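Local coordinates for serine protease inhibitor (Schistosoma haematobium, PDB 3STO), which probably inhibits serine proteases, being a trematode member of the serpin family, whose inhibitors generally trap their target enzyme through an exposed reactive-centre loop, at residues A[277-282]-A[382-387]; A[196-201]-A[253-258]; A[95-100]-A[115-120]; A[225-230]-A[244-249]. One frame throughout, in Å; residues are numbered along the deposited sequence.

Contact 1. Residues A[277-282]-A[382-387]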
# COMPACT_ATOMS: atom_id res chain seq x y z
N LYS A 277 11.87 12.70 1.68
CA LYS A 277 11.63 13.36 2.95
C LYS A 277 10.92 12.35 3.84
O LYS A 277 10.10 11.57 3.35
CB LYS A 277 10.75 14.57 2.76
CG LYS A 277 11.47 15.88 2.45
CD LYS A 277 10.39 16.92 1.98
CE LYS A 277 10.83 18.36 2.15
NZ LYS A 277 11.75 18.82 1.10
N VAL A 278 11.26 12.34 5.12
CA VAL A 278 10.79 11.29 6.04
C VAL A 278 9.52 11.72 6.75
O VAL A 278 9.55 12.64 7.57
CB VAL A 278 11.89 10.92 7.07
CG1 VAL A 278 11.42 9.85 8.01
CG2 VAL A 278 13.12 10.46 6.34
N LEU A 279 8.41 11.06 6.43
CA LEU A 279 7.10 11.46 6.90
C LEU A 279 7.02 11.60 8.42
O LEU A 279 6.48 12.58 8.94
CB LEU A 279 6.00 10.50 6.38
CG LEU A 279 4.51 10.86 6.68
CD1 LEU A 279 4.09 12.28 6.24
CD2 LEU A 279 3.56 9.82 6.07
N SER A 280 7.55 10.60 9.12
CA SER A 280 7.50 10.58 10.58
C SER A 280 8.12 11.82 11.22
O SER A 280 7.64 12.26 12.25
CB SER A 280 8.13 9.30 11.15
OG SER A 280 9.50 9.20 10.82
N GLU A 281 9.16 12.37 10.59
CA GLU A 281 9.78 13.61 11.05
C GLU A 281 8.84 14.80 10.96
O GLU A 281 8.96 15.72 11.76
CB GLU A 281 11.06 13.93 10.25
CG GLU A 281 12.18 12.91 10.47
CD GLU A 281 13.47 13.27 9.74
OE1 GLU A 281 13.60 14.44 9.33
OE2 GLU A 281 14.36 12.38 9.58
N TYR A 282 7.93 14.77 9.97
CA TYR A 282 6.91 15.81 9.83
C TYR A 282 5.78 15.55 10.78
O TYR A 282 5.31 16.46 11.44
CB TYR A 282 6.41 15.93 8.38
CG TYR A 282 7.47 16.52 7.52
CD1 TYR A 282 8.54 15.75 7.09
CD2 TYR A 282 7.47 17.85 7.22
CE1 TYR A 282 9.58 16.29 6.33
CE2 TYR A 282 8.50 18.42 6.46
CZ TYR A 282 9.55 17.63 6.02
OH TYR A 282 10.58 18.18 5.26
N ILE A 382 -1.41 15.16 -1.48
CA ILE A 382 -0.84 13.86 -1.17
C ILE A 382 -1.36 13.42 0.20
O ILE A 382 -1.50 14.21 1.12
CB ILE A 382 0.72 13.91 -1.29
CG1 ILE A 382 1.10 13.70 -2.76
CG2 ILE A 382 1.41 12.88 -0.40
CD1 ILE A 382 1.84 14.81 -3.32
N CYS A 383 -1.71 12.15 0.31
CA CYS A 383 -2.20 11.66 1.58
C CYS A 383 -1.65 10.27 1.93
O CYS A 383 -1.15 9.54 1.06
CB CYS A 383 -3.73 11.71 1.63
SG CYS A 383 -4.48 10.66 0.44
N PHE A 384 -1.73 9.93 3.21
CA PHE A 384 -1.19 8.68 3.71
C PHE A 384 -2.10 8.09 4.75
O PHE A 384 -2.78 8.82 5.46
CB PHE A 384 0.13 8.94 4.39
CG PHE A 384 1.17 9.60 3.52
CD1 PHE A 384 2.04 8.82 2.73
CD2 PHE A 384 1.33 10.97 3.54
CE1 PHE A 384 3.03 9.38 1.97
CE2 PHE A 384 2.32 11.58 2.77
CZ PHE A 384 3.18 10.78 1.98
N ILE A 385 -2.16 6.76 4.83
CA ILE A 385 -2.57 6.16 6.08
C ILE A 385 -1.27 5.93 6.83
O ILE A 385 -0.40 5.22 6.35
CB ILE A 385 -3.30 4.88 5.88
CG1 ILE A 385 -4.59 5.15 5.12
CG2 ILE A 385 -3.51 4.17 7.23
CD1 ILE A 385 -5.28 3.89 4.64
N TYR A 386 -1.08 6.61 7.95
CA TYR A 386 0.19 6.60 8.64
C TYR A 386 0.07 5.70 9.86
O TYR A 386 -0.93 5.77 10.58
CB TYR A 386 0.57 8.04 9.05
CG TYR A 386 1.83 8.19 9.87
CD1 TYR A 386 3.08 8.00 9.30
CD2 TYR A 386 1.77 8.53 11.22
CE1 TYR A 386 4.24 8.14 10.04
CE2 TYR A 386 2.93 8.68 11.98
CZ TYR A 386 4.17 8.47 11.38
OH TYR A 386 5.34 8.62 12.11
N ASP A 387 1.09 4.87 10.09
CA ASP A 387 1.13 3.94 11.23
C ASP A 387 2.00 4.50 12.36
O ASP A 387 3.20 4.69 12.19
CB ASP A 387 1.64 2.59 10.77
CG ASP A 387 1.56 1.52 11.86
OD1 ASP A 387 1.76 1.83 13.07
OD2 ASP A 387 1.31 0.37 11.50

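Contact 2. Residues A[196-201]-A[253-258]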
# COMPACT_ATOMS: atom_id res chain seq x y z
N ASP A 196 -11.48 1.37 8.72
CA ASP A 196 -11.85 1.86 10.03
C ASP A 196 -12.71 3.13 9.96
O ASP A 196 -12.66 3.86 8.99
CB ASP A 196 -10.60 2.10 10.88
CG ASP A 196 -10.91 2.10 12.40
OD1 ASP A 196 -12.07 1.81 12.77
OD2 ASP A 196 -9.99 2.40 13.20
N PHE A 197 -13.49 3.37 11.01
CA PHE A 197 -14.22 4.61 11.21
C PHE A 197 -13.26 5.70 11.63
O PHE A 197 -12.18 5.40 12.18
CB PHE A 197 -15.26 4.43 12.33
CG PHE A 197 -16.42 3.56 11.95
CD1 PHE A 197 -17.08 3.74 10.74
CD2 PHE A 197 -16.82 2.53 12.76
CE1 PHE A 197 -18.13 2.92 10.37
CE2 PHE A 197 -17.88 1.71 12.40
CZ PHE A 197 -18.54 1.92 11.21
N TRP A 198 -13.62 6.95 11.34
CA TRP A 198 -12.96 8.11 11.92
C TRP A 198 -13.15 8.06 13.41
O TRP A 198 -14.20 7.66 13.89
CB TRP A 198 -13.55 9.44 11.42
CG TRP A 198 -13.43 9.64 9.95
CD1 TRP A 198 -14.46 9.67 9.05
CD2 TRP A 198 -12.22 9.79 9.19
NE1 TRP A 198 -13.96 9.84 7.77
CE2 TRP A 198 -12.59 9.92 7.83
CE3 TRP A 198 -10.85 9.82 9.54
CZ2 TRP A 198 -11.64 10.10 6.81
CZ3 TRP A 198 -9.91 9.98 8.52
CH2 TRP A 198 -10.32 10.13 7.17
N GLN A 199 -12.13 8.48 14.13
CA GLN A 199 -12.28 8.78 15.54
C GLN A 199 -13.38 9.86 15.71
O GLN A 199 -14.23 9.76 16.60
CB GLN A 199 -10.92 9.19 16.14
CG GLN A 199 -10.88 9.22 17.65
CD GLN A 199 -11.68 10.41 18.21
OE1 GLN A 199 -11.62 11.51 17.67
NE2 GLN A 199 -12.43 10.18 19.28
N SER A 200 -13.38 10.86 14.82
CA SER A 200 -14.44 11.88 14.75
C SER A 200 -15.03 12.09 13.33
O SER A 200 -14.49 12.83 12.51
CB SER A 200 -13.93 13.20 15.31
OG SER A 200 -14.91 14.16 15.11
N PRO A 201 -16.15 11.43 13.03
CA PRO A 201 -16.71 11.36 11.68
C PRO A 201 -17.32 12.67 11.25
O PRO A 201 -17.67 13.48 12.10
CB PRO A 201 -17.82 10.30 11.82
CG PRO A 201 -17.67 9.74 13.17
CD PRO A 201 -17.02 10.77 14.00
N PHE A 253 -3.57 4.31 13.80
CA PHE A 253 -3.60 4.74 12.42
C PHE A 253 -4.22 6.14 12.30
O PHE A 253 -5.20 6.46 12.98
CB PHE A 253 -4.38 3.72 11.59
CG PHE A 253 -3.80 2.34 11.69
CD1 PHE A 253 -2.56 2.05 11.09
CD2 PHE A 253 -4.47 1.32 12.38
CE1 PHE A 253 -2.00 0.77 11.20
CE2 PHE A 253 -3.92 0.07 12.48
CZ PHE A 253 -2.67 -0.20 11.90
N THR A 254 -3.63 6.96 11.43
CA THR A 254 -4.14 8.30 11.16
C THR A 254 -4.07 8.62 9.67
O THR A 254 -3.25 8.06 8.94
CB THR A 254 -3.39 9.35 12.00
OG1 THR A 254 -4.00 10.61 11.80
CG2 THR A 254 -1.92 9.45 11.61
N PHE A 255 -4.99 9.47 9.21
CA PHE A 255 -5.00 9.88 7.82
C PHE A 255 -4.29 11.21 7.71
O PHE A 255 -4.75 12.18 8.28
CB PHE A 255 -6.43 10.03 7.35
CG PHE A 255 -6.56 10.30 5.89
CD1 PHE A 255 -6.17 9.34 4.94
CD2 PHE A 255 -7.17 11.47 5.45
CE1 PHE A 255 -6.34 9.57 3.55
CE2 PHE A 255 -7.34 11.72 4.07
CZ PHE A 255 -6.91 10.75 3.12
N VAL A 256 -3.15 11.22 7.02
CA VAL A 256 -2.32 12.40 6.90
C VAL A 256 -2.54 13.03 5.52
O VAL A 256 -2.40 12.35 4.52
CB VAL A 256 -0.85 12.04 7.12
CG1 VAL A 256 0.08 13.26 6.84
CG2 VAL A 256 -0.66 11.50 8.56
N ILE A 257 -2.95 14.31 5.50
CA ILE A 257 -3.12 15.05 4.25
C ILE A 257 -2.02 16.07 4.12
O ILE A 257 -1.68 16.78 5.06
CB ILE A 257 -4.48 15.73 4.15
CG1 ILE A 257 -5.59 14.73 4.53
CG2 ILE A 257 -4.72 16.35 2.74
CD1 ILE A 257 -6.80 15.42 5.18
N VAL A 258 -1.40 16.08 2.94
CA VAL A 258 -0.33 17.02 2.67
C VAL A 258 -0.81 17.97 1.58
O VAL A 258 -0.98 17.57 0.43
CB VAL A 258 0.96 16.33 2.19
CG1 VAL A 258 2.06 17.37 2.02
CG2 VAL A 258 1.40 15.27 3.19

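Contact 3. Residues A[95-100]-A[115-120]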
# COMPACT_ATOMS: atom_id res chain seq x y z
N GLU A 95 6.70 -10.74 11.96
CA GLU A 95 6.64 -9.70 12.94
C GLU A 95 5.71 -8.58 12.41
O GLU A 95 4.76 -8.18 13.09
CB GLU A 95 8.04 -9.18 13.18
CG GLU A 95 8.17 -8.22 14.32
CD GLU A 95 8.01 -8.90 15.66
OE1 GLU A 95 7.81 -10.14 15.68
OE2 GLU A 95 8.08 -8.18 16.69
N LEU A 96 5.93 -8.13 11.18
CA LEU A 96 5.14 -7.06 10.57
C LEU A 96 3.69 -7.48 10.38
O LEU A 96 2.75 -6.72 10.63
CB LEU A 96 5.75 -6.62 9.24
CG LEU A 96 7.09 -5.90 9.37
CD1 LEU A 96 7.77 -5.67 8.01
CD2 LEU A 96 6.90 -4.60 10.14
N ASN A 97 3.50 -8.71 9.95
CA ASN A 97 2.15 -9.22 9.80
C ASN A 97 1.40 -9.30 11.15
O ASN A 97 0.24 -8.90 11.26
CB ASN A 97 2.18 -10.59 9.09
CG ASN A 97 0.81 -11.08 8.72
OD1 ASN A 97 0.17 -10.47 7.88
ND2 ASN A 97 0.33 -12.16 9.35
N ASN A 98 2.07 -9.84 12.16
CA ASN A 98 1.50 -9.89 13.50
C ASN A 98 1.12 -8.52 14.07
O ASN A 98 0.07 -8.36 14.69
CB ASN A 98 2.45 -10.57 14.49
CG ASN A 98 2.50 -12.07 14.32
OD1 ASN A 98 1.55 -12.69 13.84
ND2 ASN A 98 3.63 -12.68 14.71
N SER A 99 2.00 -7.55 13.87
CA SER A 99 1.81 -6.21 14.35
C SER A 99 0.58 -5.61 13.70
O SER A 99 -0.28 -5.10 14.39
CB SER A 99 3.03 -5.36 14.05
OG SER A 99 2.91 -4.12 14.69
N LEU A 100 0.44 -5.76 12.38
CA LEU A 100 -0.65 -5.11 11.65
C LEU A 100 -2.00 -5.79 11.83
O LEU A 100 -3.04 -5.11 12.03
CB LEU A 100 -0.30 -4.98 10.16
CG LEU A 100 0.77 -3.95 9.78
CD1 LEU A 100 1.25 -4.15 8.33
CD2 LEU A 100 0.19 -2.57 9.98
N VAL A 115 -6.59 -4.04 9.36
CA VAL A 115 -5.77 -4.25 8.18
C VAL A 115 -5.90 -5.70 7.71
O VAL A 115 -5.74 -6.63 8.50
CB VAL A 115 -4.30 -4.00 8.49
CG1 VAL A 115 -3.47 -4.01 7.18
CG2 VAL A 115 -4.13 -2.72 9.28
N ARG A 116 -6.19 -5.89 6.43
CA ARG A 116 -6.21 -7.22 5.85
C ARG A 116 -5.16 -7.30 4.74
O ARG A 116 -5.23 -6.61 3.71
CB ARG A 116 -7.59 -7.62 5.35
N ILE A 117 -4.15 -8.14 5.00
CA ILE A 117 -3.08 -8.37 4.06
C ILE A 117 -3.36 -9.68 3.33
O ILE A 117 -3.66 -10.71 3.96
CB ILE A 117 -1.76 -8.52 4.83
CG1 ILE A 117 -1.40 -7.19 5.51
CG2 ILE A 117 -0.66 -9.08 3.90
CD1 ILE A 117 -0.92 -7.35 6.94
N SER A 118 -3.29 -9.65 2.00
CA SER A 118 -3.53 -10.88 1.25
C SER A 118 -2.59 -11.04 0.07
O SER A 118 -2.47 -10.14 -0.79
CB SER A 118 -4.97 -10.96 0.75
OG SER A 118 -5.88 -10.97 1.82
N THR A 119 -1.91 -12.19 0.04
CA THR A 119 -1.12 -12.58 -1.11
C THR A 119 -1.65 -13.87 -1.75
O THR A 119 -1.76 -14.89 -1.08
CB THR A 119 0.35 -12.75 -0.75
OG1 THR A 119 0.89 -11.48 -0.40
CG2 THR A 119 1.13 -13.30 -1.94
N GLY A 120 -2.00 -13.79 -3.03
CA GLY A 120 -2.36 -14.97 -3.77
C GLY A 120 -1.23 -15.36 -4.70
O GLY A 120 -0.74 -14.54 -5.50
O HOH W 1 -5.61 -5.58 11.54

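Contact 4. Residues A[225-230]-A[244-249]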
# COMPACT_ATOMS: atom_id res chain seq x y z
N MSE A 225 -16.76 17.26 2.12
CA MSE A 225 -17.05 17.06 3.53
C MSE A 225 -16.40 18.18 4.28
O MSE A 225 -15.37 18.72 3.87
CB MSE A 225 -16.53 15.71 4.02
CG MSE A 225 -16.87 14.57 3.07
SE MSE A 225 -16.32 12.81 3.76
CE MSE A 225 -14.36 13.06 3.90
N THR A 226 -17.04 18.56 5.38
CA THR A 226 -16.60 19.73 6.12
C THR A 226 -16.72 19.43 7.60
O THR A 226 -17.62 18.72 8.02
CB THR A 226 -17.44 21.01 5.76
OG1 THR A 226 -18.78 20.77 6.10
CG2 THR A 226 -17.44 21.32 4.26
N GLN A 227 -15.80 19.97 8.38
CA GLN A 227 -15.86 19.85 9.81
C GLN A 227 -14.90 20.83 10.51
O GLN A 227 -13.87 21.26 9.94
CB GLN A 227 -15.63 18.38 10.21
CG GLN A 227 -14.71 18.10 11.39
CD GLN A 227 -14.31 16.61 11.47
OE1 GLN A 227 -13.16 16.26 11.19
NE2 GLN A 227 -15.25 15.74 11.84
N GLU A 228 -15.29 21.26 11.70
CA GLU A 228 -14.38 22.05 12.49
C GLU A 228 -14.05 21.22 13.70
O GLU A 228 -14.92 20.57 14.27
CB GLU A 228 -14.99 23.38 12.87
CG GLU A 228 -15.78 24.03 11.75
CD GLU A 228 -16.95 24.85 12.30
OE1 GLU A 228 -16.69 25.94 12.87
OE2 GLU A 228 -18.12 24.40 12.17
N GLY A 229 -12.78 21.20 14.06
CA GLY A 229 -12.32 20.23 15.02
C GLY A 229 -10.90 20.42 15.49
O GLY A 229 -10.15 21.26 14.98
N VAL A 230 -10.54 19.65 16.50
CA VAL A 230 -9.21 19.69 17.02
C VAL A 230 -8.45 18.64 16.25
O VAL A 230 -8.94 17.52 16.08
CB VAL A 230 -9.21 19.38 18.52
CG1 VAL A 230 -7.78 19.26 19.05
CG2 VAL A 230 -9.93 20.48 19.23
N VAL A 244 -2.30 18.08 8.03
CA VAL A 244 -3.14 17.71 9.15
C VAL A 244 -3.10 16.22 9.29
O VAL A 244 -2.86 15.51 8.33
CB VAL A 244 -4.68 18.13 9.04
CG1 VAL A 244 -4.84 19.62 9.20
CG2 VAL A 244 -5.32 17.62 7.75
N SER A 245 -3.33 15.76 10.52
CA SER A 245 -3.43 14.33 10.82
C SER A 245 -4.79 14.08 11.43
O SER A 245 -5.14 14.68 12.44
CB SER A 245 -2.35 13.95 11.80
OG SER A 245 -2.18 12.57 11.76
N LYS A 246 -5.58 13.23 10.81
CA LYS A 246 -6.92 12.99 11.29
C LYS A 246 -7.00 11.53 11.70
O LYS A 246 -7.00 10.63 10.86
CB LYS A 246 -7.96 13.29 10.22
CG LYS A 246 -9.37 12.97 10.66
CD LYS A 246 -10.43 13.47 9.67
CE LYS A 246 -11.86 13.12 10.14
NZ LYS A 246 -12.11 13.58 11.53
N PRO A 247 -7.08 11.28 13.01
CA PRO A 247 -6.99 9.91 13.53
C PRO A 247 -8.18 9.02 13.16
O PRO A 247 -9.33 9.44 13.06
CB PRO A 247 -6.94 10.12 15.06
CG PRO A 247 -6.85 11.61 15.29
CD PRO A 247 -7.38 12.27 14.05
N LEU A 248 -7.87 7.75 12.97
CA LEU A 248 -8.90 6.75 12.81
C LEU A 248 -9.32 6.28 14.19
O LEU A 248 -8.76 6.73 15.21
CB LEU A 248 -8.43 5.61 11.89
CG LEU A 248 -8.50 6.29 10.51
CD1 LEU A 248 -7.24 6.17 9.76
CD2 LEU A 248 -9.77 5.89 9.71
N ASN A 249 -10.33 5.45 14.24
CA ASN A 249 -10.91 5.14 15.52
C ASN A 249 -9.95 4.28 16.35
O ASN A 249 -9.78 4.50 17.53
CB ASN A 249 -12.26 4.47 15.38
CG ASN A 249 -12.98 4.43 16.69
OD1 ASN A 249 -13.09 5.46 17.37
ND2 ASN A 249 -13.42 3.25 17.10

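Contact 1. Residues A[277-282]-A[382-387]
Leu279 lowers its isobutyl group onto strand 382-387, between the rings of Phe384 and Tyr386. Methyl CD2 does most of the touching. Leu279 CD2 lies over one face of the Phe384 ring, 3.6 Å from its centroid and only 17° off the ring normal, a close CH-pi contact; its nearest ring atom is CG, so the methyl is shifted toward the rim. The second methyl, Leu279 CD1, is 4.0 Å from Phe384 CE2. With CG of Leu279 anti to the backbone N (chi1 -175°), both methyls are carried down toward the strand. Leu279 CD2 also approaches Tyr386 CD1 at 3.7 Å, the two side chains sliding past each other in opposite directions.

This is the packing of the short helix 279-283 against sheet B of the serpin fold, where strand 381-387 runs between strands 253-260 and 392-399. Phe384 and Tyr386, two residues apart, both point to the helix-covered face, whereas Ile385 turns away from it.

Beyond the leucine, Tyr386 extends alongside the first helical turn. Its hydroxyl OH comes to 3.0 Å from Ser280 CB, a tight approach to a methylene and not a hydrogen bond. Ser280 OG is directed away from the phenol oxygen by its first torsion of 62°. Thr391 touches the side chains of both Ser280 and Tyr386.

Contact 2. Residues A[196-201]-A[253-258]
Trp198 and Phe255 meet in the serpin body where the end of strand 186-197, a central strand of sheet A, comes up against strand 253-260 of sheet B. This is the region known in serpins as the breach, at one end of sheet A.

The aromatic interaction is an offset edge-to-face pair. The six-membered ring of Trp198 directs its edge toward the face of Phe255, with centroids 5.8 Å apart and planes inclined at 68°. The outermost carbon CH2 of the Trp198 indole comes to 3.8 Å from Phe255 CD2. The phenyl ring is brought across to the tryptophan by placing CG of Phe255 anti to the backbone N (chi1 -173°), and the two side chains pass one another at a slant.

Aliphatic packing supplements the pair. Phe255 CB lies at the edge of the indole, near its plane, and is 3.7 Å from Trp198 CZ3. Other groups close round the indole: Phe202 makes a further edge-to-face pair with it, and the Lys246 side chain packs against it.

No hydrogen bond joins the two segments, and the polar groups are satisfied by neighbours. Asp196 OD2 accepts from the backbone N of Asn250, while Asp196 OD1 pairs with Thr105 OG1 and takes a weak bond from Phe197 N at 2.7 Å, bent to 126°. At the five-membered end of the buried indole, Trp198 NE1 is hydrogen-bonded to the carbonyl O of Asn349.

Contact 3. Residues A[95-100]-A[115-120]
Ile117 pushes methyl CD1 into the side of helix 95-100, between Asn97 and Leu100. The apolar part of the contact is this wedge: Ile117 CD1 lies 4.0 Å from Leu100 CB, the two side chains crossing at about a right angle. Val115 adds looser packing, its CG2 being 4.4 Å from Leu100 CD2.

Asn97 meets the same methyl with its amide oxygen, OD1 to Ile117 CD1 3.4 Å, a van der Waals approach. The first torsion, -171°, swings the amide across toward the strand, and its nitrogen ND2 makes a weak hydrogen bond to Glu142.

The packing belongs to the interface between sheet A of the serpin fold and the helices behind it. Helix and strand run in roughly opposed directions, at 146°, with axes 9.3 Å apart. Phe48 of helix 43-55 also touches Ile117, while Ser118, turned to the other face of the sheet, bonds through OG to Gln167 of helix 153-167.

Polar linkage between the backbones is by water alone. One molecule lies 2.7 Å from Leu100 O, apparently as donor, and accepts from Val115 N at 2.8 Å, joining the last turn of the helix to the start of segment 115-120.

Contact 4. Residues A[225-230]-A[244-249]
The backbones of 225-230 and 244-249 stand well apart here, with 11.4 Å between Gln227 CA and Lys246 CA, even though strands 218-236 and 241-247 form an antiparallel hairpin that pairs further along, where Ser245 bonds to Lys232. At this level Gln227 is instead paired through its backbone with Leu293 of strand 287-305.

Two long polar side chains span the gap from opposite directions. Lys246 NZ donates to Gln227 OE1 at 2.9 Å; the ammonium lies in the carbonyl plane on a lone pair, with a C=O...N angle of 125°. The lysine chain is anti through its first three torsions and bends only at the last, chi4 52°, which turns NZ onto the amide. Lys246 CE follows at 3.6 Å from Gln227 OE1. The glutamine, extended beyond CG, brings its amide to meet it.

Neither group ends with this bond. Ser200 O accepts from Lys246 NZ and also from Gln227 NE2, so one backbone carbonyl gathers the ammonium and the amide N-H, while the lysine holds the amide oxygen; the amide is gripped at both ends and its rotation fixed. Phe202 adds a cation-pi contact to the ammonium.

The arrangement belongs to the serpin body where a long bent strand leaves sheet C, paired with strand 287-305, and continues into sheet B beside strand 241-247, with the chain after strand 186-197 filling the angle.

In the fold
Contacts 1, 2 and 4 gather round sheet B, where strands 381-387, 253-260 and 241-247 lie side by side. Contacts 1 and 2 are joined through probable backbone hydrogen bonds, Tyr386 N to Thr254 O at 2.8 Å among them. Contacts 2 and 4 are closest, with centres about 6 Å apart, and share the Ser200 carbonyl as well as a probable bond of 2.7 Å between Thr254 OG1 and Ser245 OG. Contact 3 lies farther along sheet A, about 27 Å from contact 4 between centres, but it touches contact 2, where Phe253 CZ reaches Val115 CG2 at 3.9 Å. Residues 358-364, in the expected reactive-centre loop region, are not modelled.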